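Local coordinates for protein Cas13d (uncultured Ruminococcus sp, PDB 6IV9) that binds CRISPR RNA as a Cas13d effector and, probably through its two HEPN domains, matures this guide and cleaves target RNA, at residues A[769-772]-A[773-777]; A[752-755]-A[756-760]; A[317-320]-A[321-325]; A[273-276]-A[277-281]. The protein carries 2 engineered substitutions. One frame throughout, in Å; residues are numbered along the deposited sequence.

Overall arrangement
The four contacts form two neighbouring pairs. Interaction 2, near the end of helix 713-760, touches interaction 1 in the following loop (centres 11 Å apart); Leu752 packs on Tyr775 and Lys760 NZ meets Lys769 O. Interactions 3 and 4 lie on helices 312-330 and 267-291, which touch through Thr317 and His279, with centres 12 Å apart. Interactions 2 and 4 are buried, whereas 1 and 3 are only partly so. Backbone i to i+4 bonds run through 2, 3 and 4; interaction 1 relies on turns, capping and bridging water. Arg-Asp pairs grip both carboxylate oxygens in interaction 1 and mainly OD1 in interaction 2; a CH-pi contact marks interaction 4, and a bond to the RNA interaction 3.

Interaction 1: A[769-772]-A[773-777]; sequences KNLK and NDYRI
One face of the Tyr775 ring is turned to Leu771 O, 4.2 Å above the ring plane and offset toward the rim, with Lys772 CA over the same face. The contact lies in the loop between helices 713-760 and 777-788, where a short 3-10 segment is followed by a type I beta turn from Asp774 to Ile777. On the same side of the ring and displaced outward, Leu771 CG, opposite its backbone N (chi1 177°), lies 4.0 Å from Tyr775 CD1, the two side chains crossing at about a right angle. Lys772 runs alongside Tyr775, and its NZ makes only a weak bond to the hydroxyl. Leu752 of the preceding helix and Thr819 of helix 816-827 also pack on Tyr775.

The amide planes of Asn770 and Asn773 stand 51° apart. Their OD1 atoms, both acceptors, approach to 3.3 Å without bonding. Asn773 N instead donates to Asn770 O from above the carbonyl plane, and a water joins Asn770 O to Asp774 O by donating to both. Deeper in, Leu771 CD1 touches Ile777 CG2.

Asp774 provides the capping bond of an Asx turn: OD1 accepts from Arg776 N at 3.1 Å, met from above the carboxylate plane. The guanidinium of Arg776 holds the same carboxylate side-on, NE reaching the syn lone pair of OD1 at 3.0 Å while, completing a salt bridge, NH2 donates to Asp774 OD2 at 2.9 Å.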
loop_
_atom_site.group_PDB
_atom_site.type_symbol
_atom_site.label_atom_id
_atom_site.label_comp_id
_atom_site.label_asym_id
_atom_site.label_seq_id
_atom_site.Cartn_x
_atom_site.Cartn_y
_atom_site.Cartn_z
ATOM N N LYS A 769 -17.752 -12.734 27.773
ATOM C CA LYS A 769 -16.346 -12.270 27.659
ATOM C C LYS A 769 -16.182 -10.918 26.961
ATOM O O LYS A 769 -16.890 -10.654 26.023
ATOM C CB LYS A 769 -15.521 -13.348 26.959
ATOM C CG LYS A 769 -15.663 -14.741 27.535
ATOM C CD LYS A 769 -15.275 -14.797 28.982
ATOM C CE LYS A 769 -15.229 -16.199 29.531
ATOM N NZ LYS A 769 -14.235 -16.308 30.616
ATOM N N ASN A 770 -15.224 -10.130 27.442
ATOM C CA ASN A 770 -14.794 -8.839 26.848
ATOM C C ASN A 770 -13.366 -9.099 26.354
ATOM O O ASN A 770 -12.536 -9.466 27.160
ATOM C CB ASN A 770 -14.888 -7.686 27.848
ATOM C CG ASN A 770 -14.231 -6.399 27.394
ATOM O OD1 ASN A 770 -13.096 -6.116 27.745
ATOM N ND2 ASN A 770 -14.942 -5.585 26.638
ATOM N N LEU A 771 -13.098 -8.887 25.072
ATOM C CA LEU A 771 -11.784 -9.278 24.508
ATOM C C LEU A 771 -10.618 -8.559 25.188
ATOM O O LEU A 771 -9.664 -9.215 25.529
ATOM C CB LEU A 771 -11.792 -8.968 23.014
ATOM C CG LEU A 771 -10.480 -9.245 22.299
ATOM C CD1 LEU A 771 -10.140 -10.715 22.352
ATOM C CD2 LEU A 771 -10.558 -8.770 20.869
ATOM N N LYS A 772 -10.759 -7.268 25.439
ATOM C CA LYS A 772 -9.663 -6.450 26.015
ATOM C C LYS A 772 -9.274 -6.917 27.423
ATOM O O LYS A 772 -8.170 -6.637 27.812
ATOM C CB LYS A 772 -9.960 -4.961 25.871
ATOM C CG LYS A 772 -10.210 -4.515 24.437
ATOM C CD LYS A 772 -9.908 -3.050 24.157
ATOM C CE LYS A 772 -10.089 -2.648 22.706
ATOM N NZ LYS A 772 -10.031 -3.817 21.798
ATOM N N ASN A 773 -10.162 -7.600 28.139
ATOM C CA ASN A 773 -9.829 -8.123 29.490
ATOM C C ASN A 773 -8.714 -9.158 29.351
ATOM O O ASN A 773 -7.922 -9.273 30.253
ATOM C CB ASN A 773 -11.047 -8.711 30.201
ATOM C CG ASN A 773 -12.056 -7.667 30.623
ATOM O OD1 ASN A 773 -11.743 -6.488 30.704
ATOM N ND2 ASN A 773 -13.275 -8.085 30.898
ATOM N N ASP A 774 -8.772 -9.960 28.298
ATOM C CA ASP A 774 -7.739 -10.978 28.023
ATOM C C ASP A 774 -7.781 -11.272 26.530
ATOM O O ASP A 774 -8.654 -12.005 26.119
ATOM C CB ASP A 774 -7.949 -12.238 28.858
ATOM C CG ASP A 774 -6.792 -13.214 28.784
ATOM O OD1 ASP A 774 -5.918 -13.000 27.968
ATOM O OD2 ASP A 774 -6.790 -14.166 29.540
ATOM N N TYR A 775 -6.784 -10.799 25.791
ATOM C CA TYR A 775 -6.717 -10.980 24.320
ATOM C C TYR A 775 -6.599 -12.459 23.945
ATOM O O TYR A 775 -6.978 -12.805 22.856
ATOM C CB TYR A 775 -5.595 -10.130 23.737
ATOM C CG TYR A 775 -5.977 -8.704 23.467
ATOM C CD1 TYR A 775 -6.625 -8.347 22.306
ATOM C CD2 TYR A 775 -5.698 -7.709 24.374
ATOM C CE1 TYR A 775 -6.975 -7.037 22.054
ATOM C CE2 TYR A 775 -6.042 -6.393 24.140
ATOM C CZ TYR A 775 -6.679 -6.053 22.972
ATOM O OH TYR A 775 -7.019 -4.768 22.734
ATOM N N ARG A 776 -6.129 -13.294 24.861
ATOM C CA ARG A 776 -5.907 -14.733 24.577
ATOM C C ARG A 776 -7.206 -15.543 24.604
ATOM O O ARG A 776 -7.150 -16.695 24.247
ATOM C CB ARG A 776 -4.942 -15.347 25.594
ATOM C CG ARG A 776 -3.627 -14.611 25.758
ATOM C CD ARG A 776 -2.861 -15.133 26.954
ATOM N NE ARG A 776 -3.582 -14.916 28.188
ATOM C CZ ARG A 776 -3.547 -15.723 29.228
ATOM N NH1 ARG A 776 -2.663 -16.694 29.280
ATOM N NH2 ARG A 776 -4.394 -15.555 30.216
ATOM N N ILE A 777 -8.325 -14.927 24.953
ATOM C CA ILE A 777 -9.589 -15.685 25.183
ATOM C C ILE A 777 -10.069 -16.460 23.948
ATOM O O ILE A 777 -10.584 -17.546 24.137
ATOM C CB ILE A 777 -10.670 -14.768 25.776
ATOM C CG1 ILE A 777 -11.894 -15.544 26.261
ATOM C CG2 ILE A 777 -11.061 -13.680 24.806
ATOM C CD1 ILE A 777 -11.605 -16.539 27.334
HETATM O O HOH W 1 -11.183 -11.830 27.320
HETATM O O HOH W 2 -14.050 -11.040 30.063
#

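Interaction 2: A[752-755]-A[756-760]; sequences LERD and FGLYK
With chi1 at 170°, Arg754 places its CG opposite its backbone N, within reach of a Leu758 methyl; the leucine CG leaves opposite its own carbonyl carbon, and the branches meet where Arg754 CG lies 4.0 Å from Leu758 CD1. Both belong to one alpha-helical turn near the end of the long helix 713-760. Leu758 CD1 also rests 3.6 Å from Arg754 O, and the Leu758 side chain packs on Leu155 and Arg158 of helix 152-160.

Beyond CG the arginine bends at chi3, 80°, which turns the guanidinium edge to its neighbour Asp755. In a salt bridge NE and NH2 both grip OD1, with Arg754 NE 2.8 Å from Asp755 OD1; the oxygen lies in the guanidinium plane, while NE meets it from above the carboxylate plane. Asp755 OD2 receives a weak bond from NH2 and a hydrogen bond from Tyr899, so both oxygens have partners within a buried site and the carboxylate is fixed in rotation. The nearby guanidinium would probably stabilise its negative charge.

Phe756 directs its CB against Leu752 O, and its ring extends away to pack on Ile777. The Tyr759 ring approaches Asp755 O obliquely, and its hydroxyl bonds to Leu149 O and Asn794. Tyr759 N donates to Asp755 O almost straight, at 172°, and Tyr759 CD2 comes within 3.2 Å of Asp755 O.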
loop_
_atom_site.group_PDB
_atom_site.type_symbol
_atom_site.label_atom_id
_atom_site.label_comp_id
_atom_site.label_asym_id
_atom_site.label_seq_id
_atom_site.Cartn_x
_atom_site.Cartn_y
_atom_site.Cartn_z
ATOM N N LEU A 752 -8.331 -10.362 14.854
ATOM C CA LEU A 752 -8.701 -10.935 16.167
ATOM C C LEU A 752 -9.961 -10.237 16.682
ATOM O O LEU A 752 -10.856 -10.917 17.095
ATOM C CB LEU A 752 -7.541 -10.726 17.137
ATOM C CG LEU A 752 -7.839 -11.048 18.597
ATOM C CD1 LEU A 752 -8.266 -12.486 18.768
ATOM C CD2 LEU A 752 -6.646 -10.747 19.478
ATOM N N GLU A 753 -10.011 -8.912 16.631
ATOM C CA GLU A 753 -11.223 -8.210 17.105
ATOM C C GLU A 753 -12.427 -8.612 16.237
ATOM O O GLU A 753 -13.477 -8.889 16.769
ATOM C CB GLU A 753 -11.025 -6.701 17.010
ATOM C CG GLU A 753 -9.926 -6.156 17.887
ATOM C CD GLU A 753 -9.901 -4.637 17.925
ATOM O OE1 GLU A 753 -10.636 -4.028 17.176
ATOM O OE2 GLU A 753 -9.153 -4.088 18.695
ATOM N N ARG A 754 -12.244 -8.642 14.928
ATOM C CA ARG A 754 -13.336 -9.009 14.000
ATOM C C ARG A 754 -13.789 -10.453 14.249
ATOM O O ARG A 754 -14.967 -10.684 14.353
ATOM C CB ARG A 754 -12.777 -8.886 12.583
ATOM C CG ARG A 754 -13.663 -9.449 11.484
ATOM C CD ARG A 754 -12.893 -9.719 10.211
ATOM N NE ARG A 754 -12.166 -10.960 10.270
ATOM C CZ ARG A 754 -11.250 -11.334 9.410
ATOM N NH1 ARG A 754 -10.953 -10.551 8.400
ATOM N NH2 ARG A 754 -10.638 -12.488 9.548
ATOM N N ASP A 755 -12.843 -11.374 14.332
ATOM C CA ASP A 755 -13.113 -12.820 14.531
ATOM C C ASP A 755 -13.768 -13.052 15.896
ATOM O O ASP A 755 -14.688 -13.826 15.969
ATOM C CB ASP A 755 -11.864 -13.655 14.253
ATOM C CG ASP A 755 -11.373 -13.566 12.816
ATOM O OD1 ASP A 755 -12.160 -13.226 11.960
ATOM O OD2 ASP A 755 -10.222 -13.846 12.584
ATOM N N PHE A 756 -13.312 -12.347 16.921
ATOM C CA PHE A 756 -13.909 -12.512 18.266
ATOM C C PHE A 756 -15.380 -12.112 18.195
ATOM O O PHE A 756 -16.206 -12.819 18.708
ATOM C CB PHE A 756 -13.177 -11.671 19.310
ATOM C CG PHE A 756 -13.833 -11.687 20.664
ATOM C CD1 PHE A 756 -13.592 -12.710 21.556
ATOM C CD2 PHE A 756 -14.714 -10.695 21.034
ATOM C CE1 PHE A 756 -14.194 -12.720 22.802
ATOM C CE2 PHE A 756 -15.325 -10.712 22.275
ATOM C CZ PHE A 756 -15.061 -11.725 23.154
ATOM N N GLY A 757 -15.675 -11.015 17.520
ATOM C CA GLY A 757 -17.071 -10.585 17.380
ATOM C C GLY A 757 -17.902 -11.621 16.650
ATOM O O GLY A 757 -19.047 -11.766 16.983
ATOM N N LEU A 758 -17.370 -12.234 15.598
ATOM C CA LEU A 758 -18.138 -13.266 14.856
ATOM C C LEU A 758 -18.292 -14.538 15.689
ATOM O O LEU A 758 -19.371 -15.035 15.799
ATOM C CB LEU A 758 -17.440 -13.552 13.532
ATOM C CG LEU A 758 -17.486 -12.409 12.528
ATOM C CD1 LEU A 758 -16.328 -12.490 11.558
ATOM C CD2 LEU A 758 -18.817 -12.390 11.806
ATOM N N TYR A 759 -17.220 -14.998 16.307
ATOM C CA TYR A 759 -17.279 -16.237 17.118
ATOM C C TYR A 759 -18.223 -16.063 18.306
ATOM O O TYR A 759 -18.859 -16.996 18.708
ATOM C CB TYR A 759 -15.892 -16.634 17.598
ATOM C CG TYR A 759 -15.091 -17.449 16.626
ATOM C CD1 TYR A 759 -15.485 -18.718 16.256
ATOM C CD2 TYR A 759 -13.911 -16.968 16.116
ATOM C CE1 TYR A 759 -14.738 -19.485 15.389
ATOM C CE2 TYR A 759 -13.154 -17.718 15.244
ATOM C CZ TYR A 759 -13.563 -18.981 14.883
ATOM O OH TYR A 759 -12.808 -19.711 14.033
ATOM N N LYS A 760 -18.314 -14.844 18.815
ATOM C CA LYS A 760 -19.137 -14.545 20.008
ATOM C C LYS A 760 -20.599 -14.871 19.715
ATOM O O LYS A 760 -21.299 -15.202 20.631
ATOM C CB LYS A 760 -18.957 -13.107 20.485
ATOM C CG LYS A 760 -19.545 -12.848 21.858
ATOM C CD LYS A 760 -18.972 -11.674 22.585
ATOM C CE LYS A 760 -19.690 -11.412 23.885
ATOM N NZ LYS A 760 -19.295 -10.116 24.471
#

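Interaction 3: A[317-320]-A[321-325]; sequences TLDY and LVEER. With nucleotides of chain B.
Tyr320 leads off from CB, which sits against Leu321 N, while chi1 180° points the ring outward from alpha helix 312-330, leaning toward its C-terminal end, where Glu324 lies. Tyr320 CD1 is 4.4 Å from Leu321 CD2, a loose apolar contact. One atom further, Tyr320 CE1 approaches Glu324 OE1 at 3.6 Å, obliquely, with the carboxylate plane 69° from that of the ring. At the tip, Tyr320 OH remains 3.8 Å from Glu324 OE1, so the pair meets by packing rather than by a bond. From helix 267-291, Arg276 makes a cation-pi contact with this ring.

The backbone bonds of this turn run four residues back, among them Val322 N to Leu318 O, nearly straight at 175°. Several side chains lean on the carbonyls of the preceding turn: Val322 CG2 is 3.1 Å from Leu318 O, and Glu323 CB lies equally near Asp319 O. Thr317 and Leu321 run side by side, their CG2 and CD1 methyls touching, while Leu321 also packs on Met504 and Tyr507. Asp319 and Glu323 hold like charges 5.0 Å apart between Asp319 OD1 and Glu323 OE2; the aspartate turns instead to Lys500 and Tyr497, which probably eases their repulsion.

Arg325 bends at chi2 and chi3 toward the RNA. Its NH1 bonds to Arg573 O, and NH2 reaches the uracil, a contact consistent with holding the guide RNA: Arg325 NH2 donates to O4 of U43 of chain B at 3.0 Å, with O4 near the guanidinium plane.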
loop_
_atom_site.group_PDB
_atom_site.type_symbol
_atom_site.label_atom_id
_atom_site.label_comp_id
_atom_site.label_asym_id
_atom_site.label_seq_id
_atom_site.Cartn_x
_atom_site.Cartn_y
_atom_site.Cartn_z
ATOM N N THR A 317 -15.906 19.148 0.880
ATOM C CA THR A 317 -14.438 19.068 1.029
ATOM C C THR A 317 -13.881 18.015 0.067
ATOM O O THR A 317 -12.915 18.303 -0.595
ATOM C CB THR A 317 -14.032 18.768 2.472
ATOM O OG1 THR A 317 -14.323 19.902 3.282
ATOM C CG2 THR A 317 -12.578 18.383 2.591
ATOM N N LEU A 318 -14.524 16.862 -0.028
ATOM C CA LEU A 318 -14.015 15.793 -0.923
ATOM C C LEU A 318 -14.017 16.298 -2.362
ATOM O O LEU A 318 -13.059 16.078 -3.042
ATOM C CB LEU A 318 -14.877 14.545 -0.773
ATOM C CG LEU A 318 -14.786 13.865 0.584
ATOM C CD1 LEU A 318 -15.566 12.578 0.580
ATOM C CD2 LEU A 318 -13.344 13.606 0.948
ATOM N N ASP A 319 -15.077 16.986 -2.765
ATOM C CA ASP A 319 -15.153 17.551 -4.132
ATOM C C ASP A 319 -14.066 18.601 -4.331
ATOM O O ASP A 319 -13.480 18.633 -5.370
ATOM C CB ASP A 319 -16.537 18.126 -4.399
ATOM C CG ASP A 319 -17.546 17.037 -4.687
ATOM O OD1 ASP A 319 -17.140 15.998 -5.163
ATOM O OD2 ASP A 319 -18.703 17.252 -4.416
ATOM N N TYR A 320 -13.826 19.419 -3.326
ATOM C CA TYR A 320 -12.824 20.490 -3.464
ATOM C C TYR A 320 -11.439 19.894 -3.728
ATOM O O TYR A 320 -10.736 20.378 -4.582
ATOM C CB TYR A 320 -12.803 21.303 -2.175
ATOM C CG TYR A 320 -11.818 22.432 -2.175
ATOM C CD1 TYR A 320 -10.493 22.222 -1.875
ATOM C CD2 TYR A 320 -12.210 23.709 -2.499
ATOM C CE1 TYR A 320 -9.581 23.254 -1.880
ATOM C CE2 TYR A 320 -11.312 24.754 -2.513
ATOM C CZ TYR A 320 -9.993 24.527 -2.199
ATOM O OH TYR A 320 -9.111 25.557 -2.220
ATOM N N LEU A 321 -11.067 18.867 -2.973
ATOM C CA LEU A 321 -9.723 18.277 -3.154
ATOM C C LEU A 321 -9.596 17.646 -4.537
ATOM O O LEU A 321 -8.624 17.905 -5.189
ATOM C CB LEU A 321 -9.495 17.234 -2.059
ATOM C CG LEU A 321 -9.596 17.733 -0.621
ATOM C CD1 LEU A 321 -9.614 16.569 0.348
ATOM C CD2 LEU A 321 -8.471 18.698 -0.298
ATOM N N VAL A 322 -10.551 16.818 -4.940
ATOM C CA VAL A 322 -10.462 16.138 -6.265
ATOM C C VAL A 322 -10.553 17.137 -7.415
ATOM O O VAL A 322 -9.851 16.965 -8.362
ATOM C CB VAL A 322 -11.452 14.980 -6.441
ATOM C CG1 VAL A 322 -10.897 13.991 -7.431
ATOM C CG2 VAL A 322 -11.685 14.279 -5.130
ATOM N N GLU A 323 -11.412 18.139 -7.287
ATOM C CA GLU A 323 -11.583 19.164 -8.340
ATOM C C GLU A 323 -10.258 19.895 -8.519
ATOM O O GLU A 323 -9.878 20.154 -9.630
ATOM C CB GLU A 323 -12.611 20.188 -7.885
ATOM C CG GLU A 323 -14.017 19.897 -8.328
ATOM C CD GLU A 323 -15.058 20.724 -7.589
ATOM O OE1 GLU A 323 -14.700 21.793 -7.089
ATOM O OE2 GLU A 323 -16.216 20.285 -7.501
ATOM N N GLU A 324 -9.581 20.188 -7.427
ATOM C CA GLU A 324 -8.301 20.913 -7.522
ATOM C C GLU A 324 -7.284 20.081 -8.310
ATOM O O GLU A 324 -6.584 20.636 -9.114
ATOM C CB GLU A 324 -7.800 21.173 -6.111
ATOM C CG GLU A 324 -6.598 22.069 -6.056
ATOM C CD GLU A 324 -6.171 22.359 -4.632
ATOM O OE1 GLU A 324 -6.677 23.319 -4.052
ATOM O OE2 GLU A 324 -5.338 21.617 -4.123
ATOM N N ARG A 325 -7.185 18.792 -8.021
ATOM C CA ARG A 325 -6.236 17.928 -8.754
ATOM C C ARG A 325 -6.656 17.772 -10.219
ATOM O O ARG A 325 -5.824 17.894 -11.071
ATOM C CB ARG A 325 -6.188 16.565 -8.067
ATOM C CG ARG A 325 -5.449 15.503 -8.852
ATOM C CD ARG A 325 -3.964 15.671 -8.697
ATOM N NE ARG A 325 -3.471 16.709 -9.568
ATOM C CZ ARG A 325 -2.204 17.061 -9.671
ATOM N NH1 ARG A 325 -1.282 16.420 -8.984
ATOM N NH2 ARG A 325 -1.857 18.045 -10.470
ATOM P P U B 43 2.658 10.858 -14.543
ATOM O OP1 U B 43 1.587 9.848 -14.211
ATOM O OP2 U B 43 3.762 10.467 -15.418
ATOM O "O5'" U B 43 1.840 12.065 -15.171
ATOM C "C5'" U B 43 2.484 13.302 -15.507
ATOM C "C4'" U B 43 1.608 14.092 -16.454
ATOM O "O4'" U B 43 0.454 14.486 -15.688
ATOM C "C3'" U B 43 2.204 15.419 -16.958
ATOM O "O3'" U B 43 2.913 15.104 -18.145
ATOM C "C2'" U B 43 0.943 16.269 -17.179
ATOM O "O2'" U B 43 0.333 15.761 -18.345
ATOM C "C1'" U B 43 0.069 15.827 -15.997
ATOM N N1 U B 43 0.228 16.657 -14.794
ATOM C C2 U B 43 -0.249 17.945 -14.829
ATOM O O2 U B 43 -0.834 18.408 -15.786
ATOM N N3 U B 43 -0.023 18.674 -13.696
ATOM C C4 U B 43 0.612 18.262 -12.554
ATOM O O4 U B 43 0.724 19.044 -11.613
ATOM C C5 U B 43 1.078 16.916 -12.588
ATOM C C6 U B 43 0.879 16.177 -13.679
#

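Interaction 4: A[273-276]-A[277-281]; sequences YKKR and VYHML
Tyr273 to Met280 follow alpha-helical geometry: the amides of Val277, Tyr278, His279 and Met280 each donate to the carbonyl four residues back. Tyr278 N to Lys274 O is the shortest of the four at 2.9 Å, and their N-H...O angles are all 157° or more.

Across this turn of helix 267-291, Val277 CG2 stands opposite the carbonyl carbon (CG1 at chi1 175°), which turns this methyl to one face of the Tyr273 ring, a CH-pi contact 3.9 Å from CG2 to the ring centroid and 22° off its normal. Phe245 of helix 232-251 and Leu254 in a loop pack on the valine, and the tyrosine hydroxyl bonds to Leu259 O.

Lys275 and His279 lie side by side, Lys275 CG at 3.6 Å from His279 CE1, while Lys275 O stands 3.3 Å above the imidazole plane. The His279 nitrogens bond Thr317 (ND1) and Glu313 (NE2). Met280 CG rests 3.3 Å from Arg276 O, and its sulfur end packs on Leu321.

The contact therefore combines an apolar face of aromatic and methyl groups with a polar one, where two partners of helix 312-330 fix the histidine ring; the glutamate would tend to favour a proton on NE2.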
loop_
_atom_site.group_PDB
_atom_site.type_symbol
_atom_site.label_atom_id
_atom_site.label_comp_id
_atom_site.label_asym_id
_atom_site.label_seq_id
_atom_site.Cartn_x
_atom_site.Cartn_y
_atom_site.Cartn_z
ATOM N N TYR A 273 -9.859 26.716 5.153
ATOM C CA TYR A 273 -8.765 25.717 5.182
ATOM C C TYR A 273 -8.914 24.804 6.399
ATOM O O TYR A 273 -8.899 23.612 6.233
ATOM C CB TYR A 273 -7.416 26.428 5.195
ATOM C CG TYR A 273 -6.261 25.572 5.636
ATOM C CD1 TYR A 273 -5.710 24.634 4.787
ATOM C CD2 TYR A 273 -5.731 25.686 6.901
ATOM C CE1 TYR A 273 -4.655 23.836 5.175
ATOM C CE2 TYR A 273 -4.682 24.891 7.311
ATOM C CZ TYR A 273 -4.136 23.968 6.443
ATOM O OH TYR A 273 -3.111 23.182 6.840
ATOM N N LYS A 274 -9.147 25.370 7.576
ATOM C CA LYS A 274 -9.270 24.563 8.811
ATOM C C LYS A 274 -10.447 23.593 8.704
ATOM O O LYS A 274 -10.314 22.479 9.148
ATOM C CB LYS A 274 -9.433 25.477 10.020
ATOM C CG LYS A 274 -8.261 26.399 10.295
ATOM C CD LYS A 274 -8.280 26.906 11.706
ATOM C CE LYS A 274 -8.337 28.400 11.842
ATOM N NZ LYS A 274 -8.526 28.801 13.250
ATOM N N LYS A 275 -11.548 24.039 8.123
ATOM C CA LYS A 275 -12.747 23.192 7.970
ATOM C C LYS A 275 -12.404 21.980 7.093
ATOM O O LYS A 275 -12.791 20.885 7.434
ATOM C CB LYS A 275 -13.849 24.044 7.346
ATOM C CG LYS A 275 -15.195 23.368 7.181
ATOM C CD LYS A 275 -16.225 24.282 6.591
ATOM C CE LYS A 275 -17.631 23.846 6.903
ATOM N NZ LYS A 275 -18.632 24.840 6.459
ATOM N N ARG A 276 -11.682 22.202 6.005
ATOM C CA ARG A 276 -11.279 21.094 5.103
ATOM C C ARG A 276 -10.382 20.112 5.861
ATOM O O ARG A 276 -10.597 18.946 5.740
ATOM C CB ARG A 276 -10.553 21.648 3.876
ATOM C CG ARG A 276 -11.456 22.396 2.912
ATOM C CD ARG A 276 -10.818 22.590 1.569
ATOM N NE ARG A 276 -9.639 23.412 1.657
ATOM C CZ ARG A 276 -9.618 24.723 1.475
ATOM N NH1 ARG A 276 -10.740 25.389 1.300
ATOM N NH2 ARG A 276 -8.466 25.358 1.456
ATOM N N VAL A 277 -9.423 20.616 6.628
ATOM C CA VAL A 277 -8.513 19.736 7.412
ATOM C C VAL A 277 -9.330 18.957 8.441
ATOM O O VAL A 277 -9.128 17.771 8.570
ATOM C CB VAL A 277 -7.373 20.532 8.069
ATOM C CG1 VAL A 277 -6.534 19.654 8.962
ATOM C CG2 VAL A 277 -6.512 21.203 7.035
ATOM N N TYR A 278 -10.267 19.628 9.096
ATOM C CA TYR A 278 -11.107 18.950 10.102
ATOM C C TYR A 278 -11.883 17.808 9.434
ATOM O O TYR A 278 -11.914 16.731 9.976
ATOM C CB TYR A 278 -12.124 19.933 10.681
ATOM C CG TYR A 278 -13.213 19.254 11.463
ATOM C CD1 TYR A 278 -12.920 18.563 12.617
ATOM C CD2 TYR A 278 -14.524 19.270 11.039
ATOM C CE1 TYR A 278 -13.900 17.916 13.338
ATOM C CE2 TYR A 278 -15.518 18.628 11.752
ATOM C CZ TYR A 278 -15.205 17.949 12.906
ATOM O OH TYR A 278 -16.154 17.313 13.625
ATOM N N HIS A 279 -12.461 18.061 8.271
ATOM C CA HIS A 279 -13.251 17.018 7.578
ATOM C C HIS A 279 -12.361 15.817 7.252
ATOM O O HIS A 279 -12.827 14.701 7.365
ATOM C CB HIS A 279 -13.874 17.610 6.318
ATOM C CG HIS A 279 -15.009 18.531 6.601
ATOM N ND1 HIS A 279 -15.470 19.428 5.696
ATOM C CD2 HIS A 279 -15.768 18.689 7.694
ATOM C CE1 HIS A 279 -16.462 20.091 6.214
ATOM N NE2 HIS A 279 -16.661 19.661 7.420
ATOM N N MET A 280 -11.139 16.072 6.812
ATOM C CA MET A 280 -10.218 14.968 6.468
ATOM C C MET A 280 -9.916 14.142 7.720
ATOM O O MET A 280 -10.051 12.946 7.661
ATOM C CB MET A 280 -8.926 15.531 5.868
ATOM C CG MET A 280 -9.135 16.205 4.534
ATOM S SD MET A 280 -7.728 17.092 3.847
ATOM C CE MET A 280 -6.693 15.738 3.305
ATOM N N LEU A 281 -9.579 14.794 8.826
ATOM C CA LEU A 281 -9.238 14.083 10.079
ATOM C C LEU A 281 -10.452 13.330 10.618
ATOM O O LEU A 281 -10.313 12.216 10.998
ATOM C CB LEU A 281 -8.761 15.108 11.104
ATOM C CG LEU A 281 -7.542 15.918 10.700
ATOM C CD1 LEU A 281 -7.133 16.846 11.817
ATOM C CD2 LEU A 281 -6.400 15.021 10.315
#